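Local coordinates for protein D-alanyl-D-alanine carboxypeptidase (Enterococcus faecalis V583, PDB 5ZHF) that cuts the terminal D-alanine from peptidoglycan pentapeptides as a zinc-dependent D,D-carboxypeptidase, an activity linked to vancomycin resistance, at residues N50-Q55 against E139-L144; E59-Q62 against R68-I71; A112-K117 against E129-V134; I148-I153 against N158-W163; I174-P179 against C211-L216. All blocks are in the same frame, centred on the assembly; numbering follows the deposited sequence.

Interaction 1: residues N50-Q55 against E139-L144; sequences NPIPAQ and EHQLGL. With ZN (zinc ion), chain C.
I52 sends the end of its side chain against the turn Q141-L142, and on the 50-55 side nearly all of this small contact is made by that one residue. The tight part is at the tip. CG1 stands anti to the carbonyl carbon (chi1 -70°) and CD1 continues the chain in extended form, which carries the methyl up to the peptide between Q141 and L142. There I52 CD1 lies 3.2 Å from Q141 CB, short enough for two carbons that the exact value is doubtful, and 3.7 Å from L142 N. Further back the fit relaxes, with I52 CG1 and L142 CD2 at 4.0 Å as the two side chains run across one another at a slant. Toward solvent the contact is loose: I52 itself stays partly exposed, whereas L142 is buried. No hydrogen bond links the two segments directly. Instead both hold on to G136, the backbone of I52 by one bond and OE1 of Q141 by another to the G136 amide. On the far side of the short 3-10 turn, H140 points away from I52 and gives NE2 to the zinc ion at 2.1 Å, while its ND1 is held by the carbonyl of G96. D147 and H193 are the remaining protein ligands, and a water 2.2 Å from the zinc ion is also bound. E139 OE1 in turn bonds H193 NE2, positioning a ligand from the second shell. From S138 through H140 and G143 to D147 runs the SxHxxGxAxD signature, the mark of the M15 zinc peptidase site.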
# COMPACT_ATOMS: atom_id res chain seq x y z
N ASN A 50 -13.44 -4.98 -6.03
CA ASN A 50 -12.68 -5.10 -7.24
C ASN A 50 -11.51 -6.09 -7.01
O ASN A 50 -10.39 -5.65 -6.78
CB ASN A 50 -12.17 -3.73 -7.67
CG ASN A 50 -13.29 -2.79 -8.11
OD1 ASN A 50 -13.90 -2.09 -7.29
ND2 ASN A 50 -13.56 -2.77 -9.39
N PRO A 51 -11.77 -7.41 -7.08
CA PRO A 51 -10.72 -8.39 -6.92
C PRO A 51 -9.69 -8.32 -8.04
O PRO A 51 -10.01 -7.83 -9.12
CB PRO A 51 -11.45 -9.74 -7.01
CG PRO A 51 -12.87 -9.42 -6.81
CD PRO A 51 -13.07 -8.05 -7.36
N ILE A 52 -8.50 -8.85 -7.79
CA ILE A 52 -7.50 -8.98 -8.85
C ILE A 52 -8.06 -9.92 -9.90
O ILE A 52 -8.61 -10.97 -9.54
CB ILE A 52 -6.15 -9.50 -8.33
CG1 ILE A 52 -5.53 -8.41 -7.46
CG2 ILE A 52 -5.19 -9.81 -9.46
CD1 ILE A 52 -4.23 -8.79 -6.85
N PRO A 53 -7.93 -9.56 -11.19
CA PRO A 53 -8.40 -10.48 -12.24
C PRO A 53 -7.77 -11.87 -12.14
O PRO A 53 -6.63 -11.99 -11.73
CB PRO A 53 -7.93 -9.79 -13.53
CG PRO A 53 -7.81 -8.35 -13.18
CD PRO A 53 -7.36 -8.32 -11.75
N ALA A 54 -8.52 -12.92 -12.48
CA ALA A 54 -7.92 -14.24 -12.61
C ALA A 54 -6.89 -14.15 -13.75
O ALA A 54 -7.10 -13.41 -14.71
CB ALA A 54 -8.98 -15.29 -12.91
N GLN A 55 -5.77 -14.85 -13.60
CA GLN A 55 -4.67 -14.82 -14.60
C GLN A 55 -3.99 -13.44 -14.75
O GLN A 55 -3.49 -13.10 -15.83
CB GLN A 55 -5.17 -15.32 -15.98
CG GLN A 55 -5.87 -16.68 -15.96
CD GLN A 55 -6.99 -16.78 -16.98
OE1 GLN A 55 -7.99 -16.05 -16.92
NE2 GLN A 55 -6.84 -17.71 -17.93
N GLU A 139 -3.92 -4.93 -2.72
CA GLU A 139 -2.99 -4.35 -3.65
C GLU A 139 -1.63 -5.03 -3.57
O GLU A 139 -0.86 -4.95 -4.52
CB GLU A 139 -2.77 -2.87 -3.41
CG GLU A 139 -3.95 -1.99 -3.71
CD GLU A 139 -3.62 -0.53 -3.63
OE1 GLU A 139 -2.75 -0.13 -2.80
OE2 GLU A 139 -4.21 0.25 -4.41
N HIS A 140 -1.29 -5.64 -2.45
CA HIS A 140 -0.01 -6.33 -2.37
C HIS A 140 0.10 -7.46 -3.36
O HIS A 140 1.19 -7.81 -3.78
CB HIS A 140 0.31 -6.79 -0.96
CG HIS A 140 0.67 -5.67 -0.04
ND1 HIS A 140 1.96 -5.19 0.05
CD2 HIS A 140 -0.08 -4.92 0.80
CE1 HIS A 140 1.99 -4.19 0.92
NE2 HIS A 140 0.77 -4.01 1.39
N GLN A 141 -1.02 -8.03 -3.76
CA GLN A 141 -1.00 -9.09 -4.75
C GLN A 141 -0.82 -8.58 -6.20
O GLN A 141 -0.66 -9.39 -7.13
CB GLN A 141 -2.25 -9.94 -4.60
CG GLN A 141 -2.35 -10.61 -3.25
CD GLN A 141 -3.64 -11.36 -3.09
OE1 GLN A 141 -4.58 -10.84 -2.47
NE2 GLN A 141 -3.72 -12.56 -3.69
N LEU A 142 -0.84 -7.27 -6.40
CA LEU A 142 -0.50 -6.69 -7.71
C LEU A 142 0.98 -6.55 -7.94
O LEU A 142 1.43 -6.50 -9.09
CB LEU A 142 -1.09 -5.29 -7.87
CG LEU A 142 -2.61 -5.17 -7.91
CD1 LEU A 142 -3.04 -3.72 -7.68
CD2 LEU A 142 -3.11 -5.72 -9.23
N GLY A 143 1.76 -6.37 -6.86
CA GLY A 143 3.14 -5.92 -7.00
C GLY A 143 3.28 -4.41 -7.11
O GLY A 143 4.39 -3.91 -7.28
N LEU A 144 2.17 -3.66 -7.01
CA LEU A 144 2.16 -2.21 -7.15
C LEU A 144 2.14 -1.48 -5.81
O LEU A 144 2.19 -0.25 -5.81
CB LEU A 144 0.93 -1.76 -7.98
CG LEU A 144 0.96 -2.26 -9.43
CD1 LEU A 144 -0.24 -1.72 -10.19
CD2 LEU A 144 2.25 -1.86 -10.12
ZN ZN C . 0.10 -2.58 2.79
O HOH W 1 -1.04 -2.72 4.69

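Interaction 2: residues E59-Q62 against R68-I71; sequences ELEQ and RIDI
L60 lays its CD1 methyl over one face of the R68 guanidinium, 3.8 Å from R68 NH1, and this diagonal pair sets the character of one face of the hairpin. R68 leaves its strand with CG beside the backbone N and bends at chi3 (-64°), which brings the cationic end back along L60; higher up, R68 CG also lies 4.0 Å from Q62 CA. On the other face E61 stretches out fully, CG anti to its backbone N (chi1 -174°), and the end of I71 comes across it: I71 CD1 is 3.4 Å from E61 CD. The methyl touches the carboxylate, whose OE1 is hydrogen-bonded to S74 OG. At the start of the ladder E59 CB and I71 CG2 pack more loosely, at 4.0 Å. Beneath these side chains runs an antiparallel ladder in which E61 and I69 form the hydrogen-bonded pair, E61 N to I69 O at 2.9 Å and I69 N to E61 O at 3.0 Å. L60-D70 and Q62-R68 are non-hydrogen-bonded pairs, and a further bond joins I71 N to E59 O at 2.9 Å. I69 turns from the hairpin to S74 and L77 of helix 74-86, D70 pairs with R72, and L60 and R68 rest on Y97, so the two-stranded sheet is seated between the helix that follows it and the loop after strand 91-95.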
# COMPACT_ATOMS: atom_id res chain seq x y z
N GLU A 59 5.39 -9.44 -13.67
CA GLU A 59 6.80 -9.76 -13.68
C GLU A 59 7.45 -9.08 -12.48
O GLU A 59 7.37 -7.87 -12.36
CB GLU A 59 7.47 -9.27 -14.97
CG GLU A 59 6.98 -9.96 -16.23
CD GLU A 59 7.21 -11.46 -16.24
OE1 GLU A 59 8.22 -11.93 -15.68
OE2 GLU A 59 6.37 -12.19 -16.82
N LEU A 60 8.08 -9.87 -11.62
CA LEU A 60 8.60 -9.36 -10.37
C LEU A 60 10.09 -9.23 -10.36
O LEU A 60 10.80 -10.02 -10.99
CB LEU A 60 8.18 -10.27 -9.23
CG LEU A 60 6.66 -10.36 -9.06
CD1 LEU A 60 6.27 -11.52 -8.15
CD2 LEU A 60 6.13 -9.03 -8.54
N GLU A 61 10.56 -8.21 -9.66
CA GLU A 61 11.96 -8.02 -9.38
C GLU A 61 12.14 -8.16 -7.88
O GLU A 61 11.28 -7.73 -7.10
CB GLU A 61 12.39 -6.62 -9.79
CG GLU A 61 13.89 -6.40 -9.66
CD GLU A 61 14.32 -5.02 -10.09
OE1 GLU A 61 13.73 -4.04 -9.59
OE2 GLU A 61 15.27 -4.92 -10.91
N GLN A 62 13.27 -8.72 -7.49
CA GLN A 62 13.62 -8.88 -6.08
C GLN A 62 14.49 -7.71 -5.65
O GLN A 62 15.46 -7.35 -6.36
CB GLN A 62 14.34 -10.19 -5.89
CG GLN A 62 14.60 -10.52 -4.45
CD GLN A 62 15.19 -11.90 -4.28
OE1 GLN A 62 14.58 -12.89 -4.70
NE2 GLN A 62 16.35 -11.97 -3.67
N ARG A 68 9.64 -8.45 -3.19
CA ARG A 68 9.46 -8.35 -4.64
C ARG A 68 8.47 -7.27 -4.99
O ARG A 68 7.54 -7.00 -4.23
CB ARG A 68 9.00 -9.69 -5.20
CG ARG A 68 10.12 -10.73 -5.25
CD ARG A 68 9.61 -12.11 -5.72
NE ARG A 68 8.63 -12.65 -4.77
CZ ARG A 68 7.83 -13.70 -4.98
NH1 ARG A 68 7.84 -14.35 -6.13
NH2 ARG A 68 7.00 -14.09 -4.01
N ILE A 69 8.67 -6.68 -6.17
CA ILE A 69 7.81 -5.62 -6.70
C ILE A 69 7.62 -5.84 -8.21
O ILE A 69 8.46 -6.45 -8.86
CB ILE A 69 8.40 -4.22 -6.47
CG1 ILE A 69 9.82 -4.13 -7.04
CG2 ILE A 69 8.34 -3.87 -4.99
CD1 ILE A 69 10.30 -2.73 -7.27
N ASP A 70 6.52 -5.32 -8.74
CA ASP A 70 6.33 -5.24 -10.20
C ASP A 70 7.55 -4.52 -10.79
O ASP A 70 7.89 -3.41 -10.40
CB ASP A 70 5.01 -4.52 -10.48
CG ASP A 70 4.63 -4.50 -11.96
OD1 ASP A 70 5.53 -4.45 -12.82
OD2 ASP A 70 3.42 -4.55 -12.22
N ILE A 71 8.24 -5.18 -11.72
CA ILE A 71 9.43 -4.59 -12.35
C ILE A 71 9.14 -3.16 -12.90
O ILE A 71 10.02 -2.31 -12.90
CB ILE A 71 10.01 -5.49 -13.46
CG1 ILE A 71 11.38 -5.01 -13.97
CG2 ILE A 71 9.04 -5.56 -14.64
CD1 ILE A 71 12.52 -4.97 -12.98

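Interaction 3: residues A112-K117 against E129-V134; sequences AEYKAK and ETWVAV
W131, in the substrate-binding loop of this M15 peptidase, is joined to Y114 near the end of helix 100-116 by a bond between their side chains. The segment 129-134 also holds V132 and A133, which bind substrate too. W131 lies against E190, the probable proton donor and acceptor, and a tetraethylene glycol molecule rests beside the indole. The tyrosine reaches in from outside this site: its CG is anti to the carbonyl carbon (chi1 -83°), and the two side chains together bridge backbones whose nearest CA atoms, those of Y114 and E129, are 11.0 Å apart. Y114 also packs on A124 and E127 of helix 121-128, and it meets Y119 edge-to-face, which should limit its freedom to swing. The two side chains cross at about a right angle, and each ring is met at its edge. The closest carbons, Y114 CE2 and W131 CD1, are 4.0 Å apart. What fixes the pairing is polar. W131 NE1 donates to Y114 OH over 2.9 Å, a bent bond with an N-H...O angle of 133°, the hydroxyl oxygen sitting 22° out of the indole plane.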
# COMPACT_ATOMS: atom_id res chain seq x y z
N ALA A 112 -6.49 -13.19 14.69
CA ALA A 112 -6.06 -13.73 15.99
C ALA A 112 -5.78 -12.62 17.01
O ALA A 112 -6.09 -12.78 18.20
CB ALA A 112 -4.84 -14.62 15.82
N GLU A 113 -5.15 -11.53 16.57
CA GLU A 113 -4.91 -10.38 17.46
C GLU A 113 -6.20 -9.80 18.01
O GLU A 113 -6.26 -9.45 19.19
CB GLU A 113 -4.12 -9.28 16.76
CG GLU A 113 -2.66 -9.61 16.55
CD GLU A 113 -1.98 -8.64 15.59
OE1 GLU A 113 -2.55 -7.58 15.27
OE2 GLU A 113 -0.84 -8.97 15.14
N TYR A 114 -7.22 -9.69 17.17
CA TYR A 114 -8.54 -9.25 17.65
C TYR A 114 -9.19 -10.25 18.58
O TYR A 114 -9.71 -9.85 19.63
CB TYR A 114 -9.49 -8.89 16.49
CG TYR A 114 -9.25 -7.49 16.00
CD1 TYR A 114 -9.63 -6.38 16.78
CD2 TYR A 114 -8.60 -7.24 14.78
CE1 TYR A 114 -9.39 -5.08 16.36
CE2 TYR A 114 -8.37 -5.95 14.34
CZ TYR A 114 -8.76 -4.87 15.14
OH TYR A 114 -8.55 -3.57 14.71
N LYS A 115 -9.14 -11.53 18.24
CA LYS A 115 -9.69 -12.59 19.12
C LYS A 115 -9.11 -12.48 20.53
O LYS A 115 -9.86 -12.51 21.51
CB LYS A 115 -9.48 -13.99 18.54
CG LYS A 115 -10.35 -14.29 17.34
CD LYS A 115 -10.35 -15.77 16.95
CE LYS A 115 -8.97 -16.30 16.61
NZ LYS A 115 -9.05 -17.72 16.17
N ALA A 116 -7.80 -12.27 20.63
CA ALA A 116 -7.14 -12.12 21.93
C ALA A 116 -7.54 -10.86 22.71
O ALA A 116 -7.31 -10.80 23.92
CB ALA A 116 -5.61 -12.17 21.76
N LYS A 117 -8.09 -9.84 22.03
CA LYS A 117 -8.55 -8.59 22.68
C LYS A 117 -10.04 -8.62 23.04
O LYS A 117 -10.58 -7.62 23.52
CB LYS A 117 -8.24 -7.37 21.79
CG LYS A 117 -6.80 -6.88 21.89
CD LYS A 117 -6.43 -6.46 23.31
CE LYS A 117 -5.13 -5.67 23.37
NZ LYS A 117 -4.02 -6.36 22.66
N GLU A 129 -10.57 -6.91 8.61
CA GLU A 129 -10.69 -6.49 7.20
C GLU A 129 -10.50 -4.97 7.00
O GLU A 129 -10.12 -4.54 5.91
CB GLU A 129 -12.04 -6.96 6.64
CG GLU A 129 -12.14 -6.98 5.13
CD GLU A 129 -13.21 -7.92 4.60
OE1 GLU A 129 -13.86 -8.64 5.40
OE2 GLU A 129 -13.40 -7.97 3.36
N THR A 130 -10.72 -4.17 8.04
CA THR A 130 -10.43 -2.73 7.99
C THR A 130 -8.93 -2.44 7.92
O THR A 130 -8.55 -1.29 7.69
CB THR A 130 -11.02 -1.93 9.18
OG1 THR A 130 -10.40 -2.34 10.41
CG2 THR A 130 -12.53 -2.13 9.28
N TRP A 131 -8.09 -3.47 8.16
CA TRP A 131 -6.63 -3.40 8.08
C TRP A 131 -5.98 -4.26 7.01
O TRP A 131 -5.04 -3.82 6.36
CB TRP A 131 -6.02 -3.81 9.43
CG TRP A 131 -6.42 -2.93 10.58
CD1 TRP A 131 -7.35 -3.22 11.53
CD2 TRP A 131 -5.91 -1.63 10.90
NE1 TRP A 131 -7.45 -2.18 12.43
CE2 TRP A 131 -6.58 -1.19 12.06
CE3 TRP A 131 -4.96 -0.78 10.31
CZ2 TRP A 131 -6.32 0.06 12.66
CZ3 TRP A 131 -4.71 0.46 10.89
CH2 TRP A 131 -5.39 0.86 12.07
N VAL A 132 -6.46 -5.49 6.86
CA VAL A 132 -5.83 -6.48 5.98
C VAL A 132 -6.91 -7.03 5.08
O VAL A 132 -7.93 -7.53 5.56
CB VAL A 132 -5.20 -7.64 6.78
CG1 VAL A 132 -4.50 -8.64 5.85
CG2 VAL A 132 -4.21 -7.13 7.84
N ALA A 133 -6.66 -6.99 3.77
CA ALA A 133 -7.66 -7.38 2.79
C ALA A 133 -7.79 -8.90 2.68
O ALA A 133 -6.81 -9.63 2.93
CB ALA A 133 -7.30 -6.76 1.45
N VAL A 134 -8.98 -9.39 2.32
CA VAL A 134 -9.12 -10.84 2.10
C VAL A 134 -8.30 -11.19 0.87
O VAL A 134 -8.19 -10.37 -0.05
CB VAL A 134 -10.60 -11.34 1.95
CG1 VAL A 134 -11.46 -10.89 3.14
CG2 VAL A 134 -11.23 -10.92 0.64

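Interaction 4: residues I148-I153 against N158-W163; sequences INADGI and NEVYRW
The carbonyl oxygen of I148 meets the edge of the Y161 ring, with Y161 CE1 3.4 Å from I148 O and the oxygen lying in the ring plane. That carbonyl is buried and has no hydrogen-bond partner in the model, and from the helix it is an aromatic C-H edge that faces it. Y161 also runs alongside N149, both side chains pointing in the same direction, with amide and ring planes 65° apart. One helical step before the tyrosine, V160 points toward the strand and splits its branches between two residues. With CG1 anti to the backbone N (chi1 167°), that methyl goes to I148 CG2 at 4.0 Å, while CG2 presses on A150 CB at 3.5 Å, the tighter of the two. V160 further touches V89, and W163 turns to helix 74-86. The axes of strand 148-150 and helix 158-163 approach to 7.1 Å, their directions 137° apart. This is a helix packed back on the strand that precedes it, here strand 145-150, an inner member of the four-stranded antiparallel sheet and the carrier of the zinc ligand D147.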
# COMPACT_ATOMS: atom_id res chain seq x y z
N ILE A 148 6.06 0.77 3.56
CA ILE A 148 7.33 1.41 3.73
C ILE A 148 7.41 1.78 5.20
O ILE A 148 6.54 2.49 5.69
CB ILE A 148 7.49 2.65 2.83
CG1 ILE A 148 7.42 2.25 1.35
CG2 ILE A 148 8.84 3.33 3.15
CD1 ILE A 148 7.29 3.44 0.40
N ASN A 149 8.44 1.28 5.88
CA ASN A 149 8.68 1.65 7.28
C ASN A 149 10.00 2.37 7.39
O ASN A 149 10.75 2.51 6.42
CB ASN A 149 8.66 0.39 8.15
CG ASN A 149 7.27 -0.13 8.40
OD1 ASN A 149 6.27 0.61 8.33
ND2 ASN A 149 7.19 -1.40 8.75
N ALA A 150 10.31 2.81 8.60
CA ALA A 150 11.62 3.39 8.88
C ALA A 150 12.67 2.33 9.18
O ALA A 150 12.33 1.24 9.67
CB ALA A 150 11.51 4.35 10.03
N ASP A 151 13.93 2.64 8.90
CA ASP A 151 15.01 1.73 9.24
C ASP A 151 15.19 1.60 10.77
O ASP A 151 15.79 0.64 11.21
CB ASP A 151 16.32 2.02 8.51
CG ASP A 151 17.12 3.17 9.08
OD1 ASP A 151 16.62 3.96 9.92
OD2 ASP A 151 18.26 3.28 8.61
N GLY A 152 14.65 2.55 11.54
CA GLY A 152 14.63 2.49 13.01
C GLY A 152 15.80 3.22 13.62
O GLY A 152 15.62 4.09 14.50
N ILE A 153 17.00 2.88 13.12
CA ILE A 153 18.26 3.44 13.62
C ILE A 153 18.59 4.86 13.17
O ILE A 153 19.14 5.60 13.96
CB ILE A 153 19.46 2.50 13.37
CG1 ILE A 153 19.68 2.19 11.89
CG2 ILE A 153 19.29 1.21 14.18
CD1 ILE A 153 20.93 1.38 11.61
N ASN A 158 7.40 7.81 12.22
CA ASN A 158 6.69 9.07 11.95
C ASN A 158 7.44 10.02 11.04
O ASN A 158 6.82 10.73 10.25
CB ASN A 158 6.29 9.75 13.26
CG ASN A 158 5.19 8.99 13.99
OD1 ASN A 158 4.25 8.48 13.36
ND2 ASN A 158 5.31 8.89 15.30
N GLU A 159 8.77 10.01 11.10
CA GLU A 159 9.60 10.80 10.18
C GLU A 159 9.46 10.30 8.72
O GLU A 159 9.31 11.09 7.79
CB GLU A 159 11.08 10.75 10.59
CG GLU A 159 11.35 11.61 11.81
CD GLU A 159 12.70 11.39 12.48
OE1 GLU A 159 13.36 10.36 12.29
OE2 GLU A 159 13.09 12.30 13.24
N VAL A 160 9.53 8.99 8.56
CA VAL A 160 9.34 8.36 7.24
C VAL A 160 7.91 8.57 6.73
O VAL A 160 7.74 8.92 5.57
CB VAL A 160 9.71 6.86 7.29
CG1 VAL A 160 9.24 6.13 6.04
CG2 VAL A 160 11.21 6.74 7.49
N TYR A 161 6.91 8.38 7.60
CA TYR A 161 5.52 8.53 7.18
C TYR A 161 5.21 9.96 6.76
O TYR A 161 4.53 10.19 5.75
CB TYR A 161 4.53 8.06 8.25
CG TYR A 161 4.69 6.63 8.71
CD1 TYR A 161 5.18 5.63 7.84
CD2 TYR A 161 4.33 6.25 10.00
CE1 TYR A 161 5.29 4.32 8.26
CE2 TYR A 161 4.48 4.94 10.41
CZ TYR A 161 4.95 3.98 9.54
OH TYR A 161 5.08 2.67 9.96
N ARG A 162 5.74 10.92 7.51
CA ARG A 162 5.59 12.32 7.17
C ARG A 162 6.26 12.66 5.84
O ARG A 162 5.66 13.33 5.00
CB ARG A 162 6.11 13.22 8.30
CG ARG A 162 5.85 14.70 8.02
CD ARG A 162 6.34 15.55 9.16
NE ARG A 162 7.77 15.42 9.36
CZ ARG A 162 8.46 16.08 10.28
NH1 ARG A 162 7.85 16.95 11.10
NH2 ARG A 162 9.78 15.88 10.39
N TRP A 163 7.49 12.17 5.62
CA TRP A 163 8.20 12.44 4.39
C TRP A 163 7.43 11.84 3.21
O TRP A 163 7.30 12.49 2.16
CB TRP A 163 9.63 11.91 4.44
CG TRP A 163 10.44 12.30 3.24
CD1 TRP A 163 11.26 13.39 3.13
CD2 TRP A 163 10.46 11.65 1.96
NE1 TRP A 163 11.82 13.44 1.89
CE2 TRP A 163 11.33 12.40 1.13
CE3 TRP A 163 9.85 10.50 1.43
CZ2 TRP A 163 11.61 12.05 -0.18
CZ3 TRP A 163 10.11 10.16 0.11
CH2 TRP A 163 10.98 10.92 -0.67

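Interaction 5: residues I174-P179 against C211-L216; sequences IRRYPP and CLEEYL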
# COMPACT_ATOMS: atom_id res chain seq x y z
N ILE A 174 1.07 7.04 -4.16
CA ILE A 174 0.10 7.70 -3.30
C ILE A 174 -0.05 7.01 -1.95
O ILE A 174 0.11 5.77 -1.83
CB ILE A 174 -1.29 7.83 -3.98
CG1 ILE A 174 -1.89 6.45 -4.33
CG2 ILE A 174 -1.16 8.69 -5.22
CD1 ILE A 174 -3.26 6.50 -4.99
N ARG A 175 -0.36 7.84 -0.95
CA ARG A 175 -0.77 7.37 0.36
C ARG A 175 -2.17 6.82 0.17
O ARG A 175 -3.16 7.57 0.10
CB ARG A 175 -0.74 8.53 1.38
CG ARG A 175 -1.04 8.09 2.79
CD ARG A 175 -1.10 9.30 3.70
NE ARG A 175 -1.40 8.92 5.08
CZ ARG A 175 -1.26 9.74 6.13
NH1 ARG A 175 -0.79 10.97 5.98
NH2 ARG A 175 -1.55 9.31 7.34
N ARG A 176 -2.24 5.50 0.02
CA ARG A 176 -3.42 4.86 -0.53
C ARG A 176 -4.65 4.94 0.37
O ARG A 176 -5.79 4.99 -0.13
CB ARG A 176 -3.12 3.40 -0.78
CG ARG A 176 -4.24 2.60 -1.40
CD ARG A 176 -4.62 3.14 -2.75
NE ARG A 176 -5.68 2.35 -3.36
CZ ARG A 176 -6.99 2.52 -3.16
NH1 ARG A 176 -7.45 3.41 -2.28
NH2 ARG A 176 -7.85 1.76 -3.83
N TYR A 177 -4.41 4.89 1.68
CA TYR A 177 -5.49 4.79 2.67
C TYR A 177 -5.38 5.93 3.69
O TYR A 177 -5.00 5.72 4.83
CB TYR A 177 -5.43 3.44 3.36
CG TYR A 177 -5.49 2.25 2.42
CD1 TYR A 177 -6.55 2.08 1.52
CD2 TYR A 177 -4.46 1.29 2.41
CE1 TYR A 177 -6.61 0.98 0.68
CE2 TYR A 177 -4.52 0.19 1.56
CZ TYR A 177 -5.58 0.04 0.68
OH TYR A 177 -5.62 -1.07 -0.16
N PRO A 178 -5.70 7.15 3.24
CA PRO A 178 -5.54 8.30 4.13
C PRO A 178 -6.59 8.35 5.22
O PRO A 178 -7.66 7.76 5.09
CB PRO A 178 -5.63 9.50 3.19
CG PRO A 178 -6.34 9.05 2.01
CD PRO A 178 -6.19 7.56 1.91
N PRO A 179 -6.27 9.03 6.33
CA PRO A 179 -7.17 9.00 7.48
C PRO A 179 -8.54 9.64 7.25
O PRO A 179 -9.51 9.25 7.89
CB PRO A 179 -6.38 9.76 8.57
CG PRO A 179 -5.33 10.53 7.86
CD PRO A 179 -5.01 9.76 6.61
N CYS A 211 -8.68 10.06 -2.62
CA CYS A 211 -8.26 8.66 -2.66
C CYS A 211 -8.47 8.14 -4.08
O CYS A 211 -9.10 8.80 -4.91
CB CYS A 211 -9.02 7.82 -1.63
SG CYS A 211 -10.82 7.64 -1.88
N LEU A 212 -7.89 6.98 -4.37
CA LEU A 212 -7.91 6.43 -5.71
C LEU A 212 -9.33 6.21 -6.26
O LEU A 212 -9.63 6.54 -7.41
CB LEU A 212 -7.12 5.13 -5.75
CG LEU A 212 -6.96 4.48 -7.13
CD1 LEU A 212 -6.34 5.43 -8.15
CD2 LEU A 212 -6.17 3.18 -7.01
N GLU A 213 -10.21 5.68 -5.41
CA GLU A 213 -11.59 5.44 -5.80
C GLU A 213 -12.29 6.71 -6.33
O GLU A 213 -12.98 6.65 -7.36
CB GLU A 213 -12.39 4.86 -4.64
CG GLU A 213 -12.11 3.41 -4.33
CD GLU A 213 -10.91 3.17 -3.41
OE1 GLU A 213 -10.20 4.14 -3.01
OE2 GLU A 213 -10.67 1.98 -3.12
N GLU A 214 -12.10 7.82 -5.62
CA GLU A 214 -12.66 9.14 -6.02
C GLU A 214 -12.09 9.60 -7.34
O GLU A 214 -12.83 10.07 -8.21
CB GLU A 214 -12.34 10.21 -4.97
CG GLU A 214 -13.09 10.07 -3.68
CD GLU A 214 -12.65 11.11 -2.65
OE1 GLU A 214 -11.46 11.14 -2.32
OE2 GLU A 214 -13.50 11.90 -2.19
N TYR A 215 -10.76 9.47 -7.48
CA TYR A 215 -10.08 9.86 -8.71
C TYR A 215 -10.65 9.12 -9.91
O TYR A 215 -10.96 9.73 -10.95
CB TYR A 215 -8.58 9.59 -8.60
CG TYR A 215 -7.80 9.99 -9.82
CD1 TYR A 215 -7.58 11.33 -10.12
CD2 TYR A 215 -7.30 9.02 -10.69
CE1 TYR A 215 -6.85 11.69 -11.22
CE2 TYR A 215 -6.58 9.39 -11.82
CZ TYR A 215 -6.35 10.72 -12.06
OH TYR A 215 -5.64 11.12 -13.15
N LEU A 216 -10.77 7.80 -9.77
CA LEU A 216 -11.28 6.96 -10.85
C LEU A 216 -12.74 7.26 -11.15
O LEU A 216 -13.11 7.33 -12.31
CB LEU A 216 -11.09 5.48 -10.55
CG LEU A 216 -9.62 5.06 -10.47
CD1 LEU A 216 -9.51 3.62 -10.00
CD2 LEU A 216 -8.88 5.29 -11.79
O HOH W 2 -5.89 6.55 -2.41
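The guanidinium of R176 is sandwiched between L212 and Y177, with the carboxylate of E213 at its edge. L212 CB sits over the centre of one face, 3.7 Å from R176 CZ, and on the opposite face Y177 CE1 lies nearer the rim; the Y177 ring in turn carries R176 CG over its own centre. The arginine reaches this slot by leaving with CG anti to the backbone N and then bending at chi2 (61°). E213 is gripped end-on by both terminal nitrogens. R176 NH2 bonds E213 OE2 at 2.9 Å in the guanidinium plane but from above the carboxylate plane, whereas R176 NH1 meets E213 OE1 on its syn side, also at 2.9 Å. The planes of the two groups are 60° apart, so the salt bridge is twisted. N47 adds a second bond to E213 OE2. The backbones are linked by a water that donates to R176 O at 2.8 Å and accepts from L212 N at 2.8 Å. C211 is the N-cap of helix 212-218, and its N is bonded to E214 OE1 at 3.0 Å. R176 NE forms a salt bridge with E139, so two carboxylates hold this buried guanidinium and fix its rotation. With E139 and Y177 both reaching H193, the arrangement ties the C-terminal helix to the second shell of the zinc site.

Interactions 2 and 3 fall within the chain span bracketed by interaction 1, and interactions 4 and 5 follow in turn. Interactions 1 and 2, centres 14 Å apart, touch through a probable backbone hydrogen bond from D70 to G143, which joins the hairpin to the zinc-binding turn. Interaction 5 meets interaction 1 through the R176-E139 salt bridge, at 17 Å between centres. Interactions 4 and 5 both reach the four-stranded antiparallel sheet, on strands 145-150 and 173-175, while interaction 3 stands at the substrate-binding loop, 21 to 28 Å from the other centres. H140 lies in interaction 1 and D147 just before interaction 4, so the contacts tie hairpin, sheet and C-terminal helix to the zinc site.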